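Local atomic coordinates of H subunit of photosynthetic reaction center complex (Rhodopseudomonas palustris, PDB entry 6Z5S), a protein that forms, as subunit H, part of the membrane-bound photosynthetic reaction centre complex, whose light-driven electron transfer probably ends in quinone reduction. Residues Arg29-Asp32 with Lys33-Gly36. Residues are numbered along the deposited sequence; the frame is centred on the assembly and turned at random.
Sequences RRED and KREG
Glu-31 and Arg-34 form a salt bridge three residues apart, their side chains lying alongside each other and pointing the same way. NE of Arg-34 donates to OE2 of Glu-31 over 3.2 Å with an N-H...O angle of 161°, a nearly straight bond. The oxygen meets the guanidinium at its edge, close to its plane, whereas NE approaches from above the carboxylate plane; the two planes are 61° apart, so this is not the flat two-pronged pairing. Glu-31 reaches the site because its chain folds back at chi2, while Arg-34 runs extended from CG to NE. Since NH1 of Arg-34 also bonds to the carbonyl of Asp-59, an alanine here would probably leave both that carbonyl and the Glu-31 carboxylate without their mate. Arg-29 and Arg-30 lie on helix 9-31, which carries the predicted membrane-spanning segment of subunit H; the chain then runs on as a loop toward strand 61-64. Lys-33 N still bonds to Arg-30 O at 3.1 Å, an i to i+3 step, and a weak bond of the same spacing joins Arg-34 N to Glu-31 O. Four residues apart, CE of Lys-33 sits over one guanidinium face of Arg-29, 3.8 Å from NH1 and offset toward the rim. A bend at chi2 of Arg-29 (68°) brings the group there. The like charges, Arg-29 NH1 and Lys-33 NZ, are 4.6 Å apart, and both form salt bridges to the same cardiolipin, which probably offsets their charge; Arg-30 NH2 pairs with another cardiolipin.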
ATOM      1  N   ARG D  29      16.930  10.332  -0.259  1.00 36.75           N
ATOM      2  CA  ARG D  29      17.241  11.327   0.750  1.00 36.75           C
ATOM      3  C   ARG D  29      17.986  12.505   0.143  1.00 36.75           C
ATOM      4  O   ARG D  29      17.911  13.623   0.660  1.00 36.75           O
ATOM      5  CB  ARG D  29      18.046  10.665   1.859  1.00 36.75           C
ATOM      6  CG  ARG D  29      18.204  11.486   3.089  1.00 36.75           C
ATOM      7  CD  ARG D  29      16.905  11.684   3.832  1.00 36.75           C
ATOM      8  NE  ARG D  29      17.094  12.717   4.837  1.00 36.75           N
ATOM      9  CZ  ARG D  29      16.793  13.994   4.654  1.00 36.75           C
ATOM     10  NH1 ARG D  29      17.013  14.874   5.617  1.00 36.75           N
ATOM     11  NH2 ARG D  29      16.261  14.390   3.513  1.00 36.75           N
ATOM     12  N   ARG D  30      18.692  12.275  -0.960  1.00 39.12           N
ATOM     13  CA  ARG D  30      19.353  13.340  -1.697  1.00 39.12           C
ATOM     14  C   ARG D  30      18.352  14.195  -2.463  1.00 39.12           C
ATOM     15  O   ARG D  30      18.452  15.423  -2.460  1.00 39.12           O
ATOM     16  CB  ARG D  30      20.374  12.712  -2.638  1.00 39.12           C
ATOM     17  CG  ARG D  30      21.015  13.607  -3.638  1.00 39.12           C
ATOM     18  CD  ARG D  30      21.883  12.758  -4.545  1.00 39.12           C
ATOM     19  NE  ARG D  30      22.466  13.524  -5.636  1.00 39.12           N
ATOM     20  CZ  ARG D  30      23.564  14.255  -5.516  1.00 39.12           C
ATOM     21  NH1 ARG D  30      24.032  14.925  -6.556  1.00 39.12           N
ATOM     22  NH2 ARG D  30      24.190  14.318  -4.355  1.00 39.12           N
ATOM     23  N   GLU D  31      17.385  13.559  -3.124  1.00 38.01           N
ATOM     24  CA  GLU D  31      16.314  14.307  -3.774  1.00 38.01           C
ATOM     25  C   GLU D  31      15.509  15.116  -2.771  1.00 38.01           C
ATOM     26  O   GLU D  31      14.982  16.179  -3.112  1.00 38.01           O
ATOM     27  CB  GLU D  31      15.386  13.360  -4.526  1.00 38.01           C
ATOM     28  CG  GLU D  31      16.020  12.651  -5.690  1.00 38.01           C
ATOM     29  CD  GLU D  31      16.718  13.596  -6.634  1.00 38.01           C
ATOM     30  OE1 GLU D  31      17.957  13.508  -6.757  1.00 38.01           O
ATOM     31  OE2 GLU D  31      16.027  14.425  -7.258  1.00 38.01           O
ATOM     32  N   ASP D  32      15.386  14.621  -1.540  1.00 37.10           N
ATOM     33  CA  ASP D  32      14.662  15.344  -0.501  1.00 37.10           C
ATOM     34  C   ASP D  32      15.281  16.696  -0.189  1.00 37.10           C
ATOM     35  O   ASP D  32      14.614  17.543   0.413  1.00 37.10           O
ATOM     36  CB  ASP D  32      14.621  14.526   0.785  1.00 37.10           C
ATOM     37  CG  ASP D  32      13.626  13.392   0.736  1.00 37.10           C
ATOM     38  OD1 ASP D  32      12.801  13.349  -0.195  1.00 37.10           O
ATOM     39  OD2 ASP D  32      13.670  12.538   1.644  1.00 37.10           O
ATOM     40  N   LYS D  33      16.542  16.916  -0.557  1.00 38.10           N
ATOM     41  CA  LYS D  33      17.278  18.104  -0.154  1.00 38.10           C
ATOM     42  C   LYS D  33      17.342  19.151  -1.253  1.00 38.10           C
ATOM     43  O   LYS D  33      18.310  19.911  -1.326  1.00 38.10           O
ATOM     44  CB  LYS D  33      18.684  17.723   0.296  1.00 38.10           C
ATOM     45  CG  LYS D  33      18.685  16.802   1.480  1.00 38.10           C
ATOM     46  CD  LYS D  33      19.979  16.867   2.225  1.00 38.10           C
ATOM     47  CE  LYS D  33      19.925  15.993   3.448  1.00 38.10           C
ATOM     48  NZ  LYS D  33      21.185  16.062   4.214  1.00 38.10           N
ATOM     49  N   ARG D  34      16.328  19.214  -2.102  1.00 37.51           N
ATOM     50  CA  ARG D  34      16.271  20.213  -3.153  1.00 37.51           C
ATOM     51  C   ARG D  34      15.594  21.499  -2.708  1.00 37.51           C
ATOM     52  O   ARG D  34      15.572  22.464  -3.473  1.00 37.51           O
ATOM     53  CB  ARG D  34      15.555  19.648  -4.379  1.00 37.51           C
ATOM     54  CG  ARG D  34      16.346  18.592  -5.122  1.00 37.51           C
ATOM     55  CD  ARG D  34      15.879  18.476  -6.553  1.00 37.51           C
ATOM     56  NE  ARG D  34      16.660  17.513  -7.316  1.00 37.51           N
ATOM     57  CZ  ARG D  34      17.836  17.775  -7.873  1.00 37.51           C
ATOM     58  NH1 ARG D  34      18.381  18.975  -7.753  1.00 37.51           N
ATOM     59  NH2 ARG D  34      18.469  16.835  -8.551  1.00 37.51           N
ATOM     60  N   GLU D  35      15.039  21.537  -1.503  1.00 41.39           N
ATOM     61  CA  GLU D  35      14.508  22.763  -0.931  1.00 41.39           C
ATOM     62  C   GLU D  35      14.983  22.865   0.505  1.00 41.39           C
ATOM     63  O   GLU D  35      15.106  21.852   1.194  1.00 41.39           O
ATOM     64  CB  GLU D  35      12.974  22.809  -0.969  1.00 41.39           C
ATOM     65  CG  GLU D  35      12.367  22.793  -2.361  1.00 41.39           C
ATOM     66  CD  GLU D  35      12.094  24.184  -2.909  1.00 41.39           C
ATOM     67  OE1 GLU D  35      12.421  25.175  -2.228  1.00 41.39           O
ATOM     68  OE2 GLU D  35      11.545  24.285  -4.025  1.00 41.39           O
ATOM     69  N   GLY D  36      15.252  24.085   0.949  1.00 36.55           N
ATOM     70  CA  GLY D  36      15.572  24.316   2.340  1.00 36.55           C
ATOM     71  C   GLY D  36      17.013  24.101   2.720  1.00 36.55           C
ATOM     72  O   GLY D  36      17.295  23.837   3.889  1.00 36.55           O
TER